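Local coordinates for Dbv8 protein (Nonomuraea, PDB 4MFZ) that probably transfers a long fatty acyl chain from acyl-CoA to an amine of a glycopeptide antibiotic, as a GNAT-fold N-acyltransferase, at residues D291-F299 and L315-L323; T253-A264 and I273-L282. All blocks are in the same frame, centred on the assembly; numbering follows the deposited sequence.

Contact 1. Residues D291-F299 and L315-L323. With MFK (decanoyl-CoA), chain B.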
# COMPACT_ATOMS: atom_id res chain seq x y z
N ASP A 291 -14.82 -13.37 -3.43
CA ASP A 291 -15.86 -12.78 -2.57
C ASP A 291 -15.26 -11.81 -1.56
O ASP A 291 -15.72 -10.67 -1.44
CB ASP A 291 -16.69 -13.86 -1.85
CG ASP A 291 -17.53 -14.72 -2.81
OD1 ASP A 291 -17.66 -14.40 -4.01
OD2 ASP A 291 -18.09 -15.71 -2.32
N ASP A 292 -14.21 -12.24 -0.85
CA ASP A 292 -13.54 -11.36 0.13
C ASP A 292 -13.03 -10.08 -0.52
O ASP A 292 -13.23 -8.97 -0.01
CB ASP A 292 -12.35 -12.07 0.82
CG ASP A 292 -12.79 -13.12 1.84
OD1 ASP A 292 -13.98 -13.48 1.88
OD2 ASP A 292 -11.92 -13.60 2.62
N ALA A 293 -12.36 -10.25 -1.66
CA ALA A 293 -11.70 -9.13 -2.29
C ALA A 293 -12.70 -8.11 -2.85
O ALA A 293 -12.48 -6.91 -2.73
CB ALA A 293 -10.76 -9.61 -3.38
N ILE A 294 -13.78 -8.56 -3.47
CA ILE A 294 -14.79 -7.63 -3.98
C ILE A 294 -15.52 -6.89 -2.84
O ILE A 294 -15.76 -5.69 -2.93
CB ILE A 294 -15.76 -8.29 -4.96
CG1 ILE A 294 -16.42 -7.21 -5.82
CG2 ILE A 294 -16.74 -9.19 -4.22
CD1 ILE A 294 -17.00 -7.72 -7.12
N LEU A 295 -15.81 -7.61 -1.77
CA LEU A 295 -16.42 -7.02 -0.59
C LEU A 295 -15.48 -6.03 0.04
O LEU A 295 -15.91 -5.00 0.56
CB LEU A 295 -16.78 -8.11 0.43
CG LEU A 295 -17.97 -9.01 0.03
CD1 LEU A 295 -18.10 -10.22 0.96
CD2 LEU A 295 -19.27 -8.22 -0.04
N GLU A 296 -14.18 -6.32 -0.04
CA GLU A 296 -13.15 -5.42 0.44
C GLU A 296 -13.14 -4.11 -0.34
O GLU A 296 -13.22 -3.03 0.23
CB GLU A 296 -11.77 -6.09 0.40
CG GLU A 296 -10.59 -5.14 0.61
CD GLU A 296 -10.49 -4.56 2.02
OE1 GLU A 296 -11.06 -5.14 2.98
OE2 GLU A 296 -9.82 -3.51 2.18
N PHE A 297 -13.00 -4.21 -1.66
CA PHE A 297 -12.76 -3.01 -2.44
C PHE A 297 -14.05 -2.27 -2.79
O PHE A 297 -14.01 -1.11 -3.18
CB PHE A 297 -11.98 -3.34 -3.71
CG PHE A 297 -10.54 -3.75 -3.46
CD1 PHE A 297 -9.53 -2.79 -3.42
CD2 PHE A 297 -10.20 -5.09 -3.29
CE1 PHE A 297 -8.21 -3.16 -3.20
CE2 PHE A 297 -8.89 -5.48 -3.07
CZ PHE A 297 -7.89 -4.51 -3.02
N VAL A 298 -15.20 -2.94 -2.68
CA VAL A 298 -16.46 -2.25 -2.95
C VAL A 298 -17.06 -1.67 -1.66
O VAL A 298 -17.66 -0.60 -1.70
CB VAL A 298 -17.48 -3.11 -3.73
CG1 VAL A 298 -18.76 -2.34 -4.01
CG2 VAL A 298 -16.88 -3.56 -5.06
N PHE A 299 -16.88 -2.36 -0.52
CA PHE A 299 -17.50 -1.93 0.74
C PHE A 299 -16.56 -1.71 1.91
O PHE A 299 -16.97 -1.22 2.94
CB PHE A 299 -18.57 -2.93 1.21
CG PHE A 299 -19.69 -3.14 0.25
CD1 PHE A 299 -20.76 -2.24 0.19
CD2 PHE A 299 -19.70 -4.27 -0.56
CE1 PHE A 299 -21.81 -2.45 -0.70
CE2 PHE A 299 -20.76 -4.49 -1.45
CZ PHE A 299 -21.81 -3.58 -1.51
N LEU A 315 -23.04 -1.21 -8.98
CA LEU A 315 -22.10 -2.24 -8.50
C LEU A 315 -22.40 -2.76 -7.07
O LEU A 315 -22.30 -3.97 -6.82
CB LEU A 315 -20.65 -1.78 -8.61
CG LEU A 315 -19.59 -2.78 -8.15
CD1 LEU A 315 -19.69 -4.11 -8.90
CD2 LEU A 315 -18.22 -2.16 -8.36
N GLU A 316 -22.72 -1.85 -6.15
CA GLU A 316 -23.11 -2.22 -4.78
C GLU A 316 -24.30 -3.18 -4.79
O GLU A 316 -24.29 -4.23 -4.10
CB GLU A 316 -23.42 -0.99 -3.92
CG GLU A 316 -22.23 -0.06 -3.70
CD GLU A 316 -22.61 1.27 -3.05
OE1 GLU A 316 -23.78 1.73 -3.15
OE2 GLU A 316 -21.71 1.87 -2.43
N LYS A 317 -25.31 -2.83 -5.60
CA LYS A 317 -26.50 -3.66 -5.79
C LYS A 317 -26.09 -5.04 -6.32
O LYS A 317 -26.45 -6.06 -5.73
CB LYS A 317 -27.50 -2.97 -6.75
CG LYS A 317 -28.30 -1.85 -6.11
CD LYS A 317 -29.19 -1.17 -7.13
CE LYS A 317 -29.45 0.29 -6.76
NZ LYS A 317 -30.47 0.92 -7.66
N ALA A 318 -25.30 -5.04 -7.41
CA ALA A 318 -24.78 -6.26 -8.06
C ALA A 318 -24.01 -7.18 -7.12
O ALA A 318 -24.22 -8.39 -7.15
CB ALA A 318 -23.88 -5.92 -9.24
N VAL A 319 -23.09 -6.62 -6.34
CA VAL A 319 -22.27 -7.46 -5.46
C VAL A 319 -23.18 -8.22 -4.50
O VAL A 319 -23.13 -9.45 -4.44
CB VAL A 319 -21.19 -6.65 -4.71
CG1 VAL A 319 -20.56 -7.50 -3.62
CG2 VAL A 319 -20.13 -6.16 -5.68
N VAL A 320 -24.05 -7.49 -3.80
CA VAL A 320 -24.99 -8.05 -2.82
C VAL A 320 -25.98 -9.04 -3.44
O VAL A 320 -26.15 -10.19 -2.93
CB VAL A 320 -25.71 -6.93 -2.04
CG1 VAL A 320 -26.98 -7.43 -1.36
CG2 VAL A 320 -24.73 -6.30 -1.03
N THR A 321 -26.63 -8.64 -4.54
CA THR A 321 -27.62 -9.51 -5.17
C THR A 321 -26.98 -10.83 -5.60
O THR A 321 -27.55 -11.90 -5.34
CB THR A 321 -28.42 -8.86 -6.33
OG1 THR A 321 -27.68 -8.94 -7.55
CG2 THR A 321 -28.82 -7.43 -6.03
N HIS A 322 -25.80 -10.76 -6.21
CA HIS A 322 -25.07 -11.95 -6.68
C HIS A 322 -24.77 -12.91 -5.54
O HIS A 322 -25.01 -14.12 -5.64
CB HIS A 322 -23.78 -11.48 -7.32
CG HIS A 322 -23.12 -12.48 -8.23
ND1 HIS A 322 -21.96 -13.12 -7.89
CD2 HIS A 322 -23.44 -12.90 -9.51
CE1 HIS A 322 -21.59 -13.91 -8.90
NE2 HIS A 322 -22.49 -13.78 -9.89
N LEU A 323 -24.22 -12.37 -4.45
CA LEU A 323 -23.91 -13.15 -3.26
C LEU A 323 -25.16 -13.73 -2.55
O LEU A 323 -25.15 -14.89 -2.15
CB LEU A 323 -23.09 -12.30 -2.27
CG LEU A 323 -21.60 -12.10 -2.60
CD1 LEU A 323 -20.86 -11.26 -1.56
CD2 LEU A 323 -20.90 -13.44 -2.75
CCG MFK B . -10.15 -1.14 -15.75
CCF MFK B . -8.91 -1.59 -16.51
CCE MFK B . -7.80 -1.90 -15.52
CCD MFK B . -8.02 -3.29 -14.98
CCC MFK B . -6.69 -3.80 -14.46
CCB MFK B . -6.77 -4.02 -12.97
CCA MFK B . -5.57 -4.85 -12.56
CBZ MFK B . -4.68 -3.99 -11.67
CAK MFK B . -4.70 -4.55 -10.26
CAJ MFK B . -5.31 -3.52 -9.30
OAL MFK B . -5.15 -2.31 -9.46
SAI MFK B . -6.20 -4.24 -7.97
CAH MFK B . -6.86 -2.77 -7.09
CAG MFK B . -8.01 -2.10 -7.84
NAF MFK B . -8.38 -0.89 -7.08
CAE MFK B . -9.61 -0.70 -6.56
OAM MFK B . -10.55 -1.47 -6.72
CAD MFK B . -9.77 0.62 -5.77
CAC MFK B . -11.26 0.85 -5.45
NAB MFK B . -12.08 0.87 -6.68
CAA MFK B . -12.40 2.05 -7.22
OAO MFK B . -12.04 3.13 -6.74
CAN MFK B . -13.29 2.01 -8.47
OAU MFK B . -13.86 0.70 -8.66
CAP MFK B . -12.57 2.48 -9.75
CAR MFK B . -11.33 1.62 -9.99
CAS MFK B . -12.12 3.94 -9.68
CAQ MFK B . -13.51 2.33 -10.94
OAT MFK B . -14.65 3.12 -10.69
PAV MFK B . -15.51 3.81 -11.86
OAX MFK B . -14.65 4.57 -12.78
OAW MFK B . -16.67 4.50 -11.23
OAY MFK B . -15.99 2.44 -12.58
PAZ MFK B . -17.22 2.24 -13.58
OBA MFK B . -16.96 0.85 -14.28
OBB MFK B . -17.37 3.32 -14.58
O5' MFK B . -18.49 1.91 -12.65
C5' MFK B . -19.77 1.61 -13.15
C4' MFK B . -20.71 1.46 -11.94
O4' MFK B . -20.12 0.76 -10.78
C3' MFK B . -21.10 2.81 -11.39
O3' MFK B . -22.41 2.67 -10.84
PBV MFK B . -23.52 3.81 -11.17
OBW MFK B . -23.02 5.02 -10.28
OBY MFK B . -24.90 3.20 -10.58
OBX MFK B . -23.58 4.27 -12.55
C2' MFK B . -20.06 3.00 -10.29
O2' MFK B . -20.42 3.97 -9.32
C1' MFK B . -20.02 1.65 -9.66
N9 MFK B . -18.73 1.42 -8.94
C8 MFK B . -17.55 1.16 -9.51
N7 MFK B . -16.65 1.01 -8.53
C5 MFK B . -17.30 1.12 -7.35
C4 MFK B . -18.58 1.38 -7.63
N3 MFK B . -19.48 1.50 -6.64
C2 MFK B . -19.13 1.49 -5.19
N1 MFK B . -17.69 1.21 -5.02
C6 MFK B . -16.88 1.04 -6.07
N6 MFK B . -15.59 0.78 -5.86
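Val319 of helix 315-323 fits as a knob into a hole formed by Ile294, Leu295, Val298 and Phe299 of helix 291-299. Its two methyls divide the work. CG1, anti to the backbone N (chi1 169°), lies 3.7 Å from CE2 of Phe299 and also touches Leu295, while CG2 meets CD1 of Ile294 tip to tip. A short, branched valine suits the place, since it fills the hole without forcing the backbones apart; the short axes pass 10.7 Å from each other, nearly antiparallel at 152°.

The apolar contacts continue to both ends. Leu295 CD2 and Leu323 CD1 approach tip to tip at 3.8 Å, and CG2 of Val298 touches CD2 of Leu315 at the same separation.

The aromatic contacts belong to Phe299. Its edge, near the ring plane, takes both Val319 CG1 and the backbone O of Glu316, the latter 3.6 Å from CZ. The ring lies only 15° from the plane of the Glu316 carboxylate, whose OE1 is bonded to Ser313 N; CG of that glutamate is one of the ring's apolar neighbours, beside Val319 and Val320.

Polar groups play little part between the helices. The Asp291 carboxylate slides past CD2 of Leu323, 3.6 Å from CG of Asp291, and OD1 finds its hydrogen bond at Trp329 N.

Toward the acyl donor, Val298, Leu315 and Glu316 also form pocket wall. Leu315 CB comes 3.4 Å from O4' of the ribose, and its CD2 3.5 Å from N7 of the adenine. Val298 CG1 lies against the same face of the base, nearer N1 and C2, and Glu316 CG comes close to C2. This antiparallel helix pair belongs to the C-terminal GNAT-like domain and forms part of the adenosine end of its acyl-CoA site.

Contact 2. Residues T253-A264 and I273-L282. With MFK (decanoyl-CoA), chain B.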
# COMPACT_ATOMS: atom_id res chain seq x y z
N THR A 253 1.36 -6.13 -14.97
CA THR A 253 0.52 -7.20 -14.45
C THR A 253 -0.37 -6.71 -13.31
O THR A 253 -0.07 -5.70 -12.62
CB THR A 253 1.36 -8.40 -13.91
OG1 THR A 253 2.19 -7.95 -12.86
CG2 THR A 253 2.24 -9.01 -14.98
N GLY A 254 -1.47 -7.43 -13.10
CA GLY A 254 -2.36 -7.15 -12.00
C GLY A 254 -3.32 -8.29 -11.85
O GLY A 254 -3.66 -8.97 -12.82
N THR A 255 -3.78 -8.48 -10.62
CA THR A 255 -4.79 -9.47 -10.33
C THR A 255 -5.91 -8.77 -9.57
O THR A 255 -5.64 -8.05 -8.63
CB THR A 255 -4.22 -10.59 -9.46
OG1 THR A 255 -3.29 -11.34 -10.23
CG2 THR A 255 -5.35 -11.54 -8.96
N SER A 256 -7.16 -8.97 -9.97
CA SER A 256 -8.23 -8.16 -9.37
C SER A 256 -9.63 -8.68 -9.61
O SER A 256 -9.90 -9.36 -10.60
CB SER A 256 -8.15 -6.71 -9.92
OG SER A 256 -9.04 -5.85 -9.22
N TRP A 257 -10.53 -8.28 -8.72
CA TRP A 257 -11.97 -8.47 -8.95
C TRP A 257 -12.44 -7.77 -10.18
O TRP A 257 -13.39 -8.21 -10.81
CB TRP A 257 -12.74 -7.99 -7.73
CG TRP A 257 -12.67 -6.51 -7.55
CD1 TRP A 257 -11.69 -5.78 -6.88
CD2 TRP A 257 -13.58 -5.49 -8.11
NE1 TRP A 257 -11.94 -4.44 -6.98
CE2 TRP A 257 -13.07 -4.20 -7.68
CE3 TRP A 257 -14.75 -5.54 -8.86
CZ2 TRP A 257 -13.71 -3.00 -7.99
CZ3 TRP A 257 -15.39 -4.32 -9.19
CH2 TRP A 257 -14.87 -3.08 -8.77
N LEU A 258 -11.76 -6.68 -10.55
CA LEU A 258 -12.09 -5.84 -11.73
C LEU A 258 -11.99 -6.57 -13.05
O LEU A 258 -12.49 -6.09 -14.06
CB LEU A 258 -11.11 -4.66 -11.83
CG LEU A 258 -11.14 -3.53 -10.80
CD1 LEU A 258 -9.84 -2.77 -10.90
CD2 LEU A 258 -12.31 -2.59 -11.07
N LEU A 259 -11.29 -7.71 -13.06
CA LEU A 259 -11.11 -8.45 -14.31
C LEU A 259 -12.03 -9.68 -14.45
O LEU A 259 -11.90 -10.44 -15.40
CB LEU A 259 -9.65 -8.86 -14.48
CG LEU A 259 -8.60 -7.76 -14.50
CD1 LEU A 259 -7.20 -8.37 -14.46
CD2 LEU A 259 -8.77 -6.87 -15.73
N ASP A 260 -12.94 -9.87 -13.49
CA ASP A 260 -13.91 -10.96 -13.50
C ASP A 260 -14.90 -10.77 -14.65
O ASP A 260 -15.63 -9.76 -14.65
CB ASP A 260 -14.67 -10.97 -12.17
CG ASP A 260 -15.59 -12.18 -12.01
OD1 ASP A 260 -15.90 -12.88 -13.01
OD2 ASP A 260 -16.00 -12.43 -10.84
N PRO A 261 -14.95 -11.73 -15.60
CA PRO A 261 -15.92 -11.57 -16.72
C PRO A 261 -17.37 -11.31 -16.26
O PRO A 261 -18.10 -10.60 -16.96
CB PRO A 261 -15.83 -12.91 -17.47
CG PRO A 261 -14.42 -13.40 -17.19
CD PRO A 261 -14.05 -12.89 -15.80
N GLN A 262 -17.77 -11.88 -15.12
CA GLN A 262 -19.15 -11.74 -14.58
C GLN A 262 -19.67 -10.29 -14.38
O GLN A 262 -20.88 -10.06 -14.28
CB GLN A 262 -19.28 -12.47 -13.24
CG GLN A 262 -18.94 -13.95 -13.31
CD GLN A 262 -19.14 -14.64 -11.98
OE1 GLN A 262 -18.33 -14.51 -11.05
NE2 GLN A 262 -20.24 -15.36 -11.87
N LEU A 263 -18.75 -9.34 -14.29
CA LEU A 263 -19.12 -7.95 -14.09
C LEU A 263 -19.94 -7.46 -15.28
O LEU A 263 -20.79 -6.58 -15.12
CB LEU A 263 -17.89 -7.06 -13.88
CG LEU A 263 -17.14 -7.14 -12.54
CD1 LEU A 263 -15.86 -6.29 -12.54
CD2 LEU A 263 -18.04 -6.75 -11.37
N ALA A 264 -19.70 -8.05 -16.46
CA ALA A 264 -20.44 -7.69 -17.69
C ALA A 264 -21.92 -8.06 -17.60
O ALA A 264 -22.73 -7.55 -18.38
CB ALA A 264 -19.80 -8.33 -18.93
N ILE A 273 -14.84 0.40 -16.31
CA ILE A 273 -14.20 -0.90 -16.02
C ILE A 273 -14.33 -1.81 -17.25
O ILE A 273 -13.32 -2.33 -17.75
CB ILE A 273 -14.81 -1.59 -14.76
CG1 ILE A 273 -14.46 -0.82 -13.48
CG2 ILE A 273 -14.35 -3.06 -14.64
CD1 ILE A 273 -15.41 -1.08 -12.31
N LEU A 274 -15.55 -1.95 -17.78
CA LEU A 274 -15.76 -2.84 -18.92
C LEU A 274 -15.00 -2.37 -20.14
O LEU A 274 -14.36 -3.17 -20.83
CB LEU A 274 -17.25 -3.02 -19.25
CG LEU A 274 -18.14 -3.53 -18.13
CD1 LEU A 274 -19.56 -3.70 -18.69
CD2 LEU A 274 -17.64 -4.83 -17.49
N GLN A 275 -15.05 -1.08 -20.42
CA GLN A 275 -14.29 -0.55 -21.54
C GLN A 275 -12.76 -0.73 -21.36
O GLN A 275 -12.07 -1.26 -22.26
CB GLN A 275 -14.63 0.92 -21.78
CG GLN A 275 -13.66 1.61 -22.72
CD GLN A 275 -14.03 3.05 -23.03
OE1 GLN A 275 -15.17 3.47 -22.82
NE2 GLN A 275 -13.06 3.81 -23.56
N LEU A 276 -12.22 -0.29 -20.21
CA LEU A 276 -10.76 -0.20 -20.08
C LEU A 276 -10.08 -1.55 -19.96
O LEU A 276 -8.96 -1.72 -20.42
CB LEU A 276 -10.33 0.77 -18.96
CG LEU A 276 -10.78 2.23 -19.19
CD1 LEU A 276 -10.40 3.06 -17.98
CD2 LEU A 276 -10.14 2.81 -20.43
N ARG A 277 -10.76 -2.52 -19.38
CA ARG A 277 -10.18 -3.87 -19.22
C ARG A 277 -10.02 -4.66 -20.55
O ARG A 277 -9.25 -5.63 -20.61
CB ARG A 277 -10.99 -4.65 -18.18
CG ARG A 277 -12.30 -5.25 -18.67
CD ARG A 277 -13.04 -5.85 -17.47
NE ARG A 277 -14.21 -6.63 -17.87
CZ ARG A 277 -14.94 -7.37 -17.05
NH1 ARG A 277 -14.63 -7.43 -15.77
NH2 ARG A 277 -15.98 -8.05 -17.52
N ARG A 278 -10.71 -4.24 -21.60
CA ARG A 278 -10.52 -4.85 -22.94
C ARG A 278 -9.07 -4.74 -23.42
O ARG A 278 -8.66 -5.45 -24.34
CB ARG A 278 -11.44 -4.22 -23.99
CG ARG A 278 -12.91 -4.41 -23.72
CD ARG A 278 -13.74 -3.66 -24.75
NE ARG A 278 -15.16 -3.92 -24.51
CZ ARG A 278 -16.11 -3.01 -24.40
NH1 ARG A 278 -15.84 -1.72 -24.54
NH2 ARG A 278 -17.35 -3.39 -24.16
N GLY A 279 -8.28 -3.84 -22.82
CA GLY A 279 -6.89 -3.66 -23.21
C GLY A 279 -5.99 -4.67 -22.52
O GLY A 279 -4.79 -4.70 -22.75
N TRP A 280 -6.59 -5.47 -21.64
CA TRP A 280 -5.85 -6.44 -20.83
C TRP A 280 -6.04 -7.82 -21.36
O TRP A 280 -7.11 -8.16 -21.82
CB TRP A 280 -6.35 -6.36 -19.39
CG TRP A 280 -5.80 -5.17 -18.65
CD1 TRP A 280 -6.10 -3.81 -18.85
CD2 TRP A 280 -4.81 -5.19 -17.57
NE1 TRP A 280 -5.38 -3.03 -17.98
CE2 TRP A 280 -4.60 -3.79 -17.18
CE3 TRP A 280 -4.12 -6.20 -16.89
CZ2 TRP A 280 -3.71 -3.44 -16.17
CZ3 TRP A 280 -3.24 -5.84 -15.87
CH2 TRP A 280 -3.03 -4.49 -15.52
N THR A 281 -5.00 -8.65 -21.29
CA THR A 281 -5.17 -10.05 -21.65
C THR A 281 -5.23 -10.96 -20.42
O THR A 281 -4.36 -10.91 -19.57
CB THR A 281 -4.08 -10.53 -22.64
OG1 THR A 281 -3.70 -11.85 -22.27
CG2 THR A 281 -2.86 -9.64 -22.66
N LEU A 282 -6.29 -11.77 -20.31
CA LEU A 282 -6.49 -12.60 -19.12
C LEU A 282 -5.59 -13.84 -19.13
O LEU A 282 -5.54 -14.56 -20.11
CB LEU A 282 -7.97 -12.99 -18.97
CG LEU A 282 -8.96 -11.81 -18.81
CD1 LEU A 282 -10.40 -12.28 -18.66
CD2 LEU A 282 -8.59 -10.90 -17.64
CCG MFK B . -10.15 -1.14 -15.75
CCF MFK B . -8.91 -1.59 -16.51
CCE MFK B . -7.80 -1.90 -15.52
CCD MFK B . -8.02 -3.29 -14.98
CCC MFK B . -6.69 -3.80 -14.46
CCB MFK B . -6.77 -4.02 -12.97
CCA MFK B . -5.57 -4.85 -12.56
CBZ MFK B . -4.68 -3.99 -11.67
CAK MFK B . -4.70 -4.55 -10.26
CAJ MFK B . -5.31 -3.52 -9.30
OAL MFK B . -5.15 -2.31 -9.46
SAI MFK B . -6.20 -4.24 -7.97
CAH MFK B . -6.86 -2.77 -7.09
CAG MFK B . -8.01 -2.10 -7.84
NAF MFK B . -8.38 -0.89 -7.08
CAE MFK B . -9.61 -0.70 -6.56
OAM MFK B . -10.55 -1.47 -6.72
CAD MFK B . -9.77 0.62 -5.77
CAC MFK B . -11.26 0.85 -5.45
NAB MFK B . -12.08 0.87 -6.68
CAA MFK B . -12.40 2.05 -7.22
OAO MFK B . -12.04 3.13 -6.74
CAN MFK B . -13.29 2.01 -8.47
OAU MFK B . -13.86 0.70 -8.66
CAP MFK B . -12.57 2.48 -9.75
CAR MFK B . -11.33 1.62 -9.99
CAS MFK B . -12.12 3.94 -9.68
CAQ MFK B . -13.51 2.33 -10.94
OAT MFK B . -14.65 3.12 -10.69
PAV MFK B . -15.51 3.81 -11.86
OAX MFK B . -14.65 4.57 -12.78
OAW MFK B . -16.67 4.50 -11.23
OAY MFK B . -15.99 2.44 -12.58
PAZ MFK B . -17.22 2.24 -13.58
OBA MFK B . -16.96 0.85 -14.28
OBB MFK B . -17.37 3.32 -14.58
O5' MFK B . -18.49 1.91 -12.65
C5' MFK B . -19.77 1.61 -13.15
C4' MFK B . -20.71 1.46 -11.94
O4' MFK B . -20.12 0.76 -10.78
C3' MFK B . -21.10 2.81 -11.39
O3' MFK B . -22.41 2.67 -10.84
PBV MFK B . -23.52 3.81 -11.17
OBW MFK B . -23.02 5.02 -10.28
OBY MFK B . -24.90 3.20 -10.58
OBX MFK B . -23.58 4.27 -12.55
C2' MFK B . -20.06 3.00 -10.29
O2' MFK B . -20.42 3.97 -9.32
C1' MFK B . -20.02 1.65 -9.66
N9 MFK B . -18.73 1.42 -8.94
C8 MFK B . -17.55 1.16 -9.51
N7 MFK B . -16.65 1.01 -8.53
C5 MFK B . -17.30 1.12 -7.35
C4 MFK B . -18.58 1.38 -7.63
N3 MFK B . -19.48 1.50 -6.64
C2 MFK B . -19.13 1.49 -5.19
N1 MFK B . -17.69 1.21 -5.02
C6 MFK B . -16.88 1.04 -6.07
N6 MFK B . -15.59 0.78 -5.86
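Arg277, on the helix that runs through Ile273, ties its segment to the turn after strand 251-256, beside the acyl-CoA cleft of the GNAT fold that both segments wall. This is the tight part. With CG between backbone N and carbonyl carbon (chi1 79°) and the chain extended to NE, the guanidinium meets the turn's carbonyls edge-on. NH1 donates to Leu258 O at 3.0 Å, nearly straight at 160°, and to Asp260 O at 2.8 Å; NH2 adds weak bonds to Asp260 O and Pro261 O. Leu263 N and Arg277 NH1 reach Asp260 O from opposite faces of its plane. A many-handed arginine suits a carbonyl-rich turn. The side chains of Leu258 and Ile273 cross at about a right angle, CD2 of Leu258 3.7 Å from CD1 of Ile273.

The outer side is looser: the side chains of exposed Pro261 and Ala264 touch Leu282 and Leu274, CG of Pro261 4.4 Å from CD1 of Leu282.

Inside, Trp280, its NE1 bonded to Tyr229 OH, turns a ring edge to Gly254, whose lack of a side chain leaves room for the acyl group. Over one face of that indole lies the decanoyl tail, with CCC 3.4 Å from Trp280 CE2.

Decanoyl-CoA joins the two contacts, whose centres lie about 16 Å apart: contact 1 borders the adenosine and, through Phe297, the pantetheine, while contact 2 follows the pantetheine and the acyl tail and donates Ile273 N to the phosphate oxygen OBA at 3.0 Å. Trp257 is the main seam. Its NE1 bonds to the amide oxygen OAM of decanoyl-CoA at 3.3 Å, and its ring packs against contact 1, with CH2 3.5 Å from Leu315 CD2 and CE3 3.6 Å from Ile294 CD1. The Phe297 ring meets it at about 25°. In sequence, strand 281-289 leads directly into helix 291-299, tying the tail-binding part to the adenosine-binding part within one GNAT-like domain.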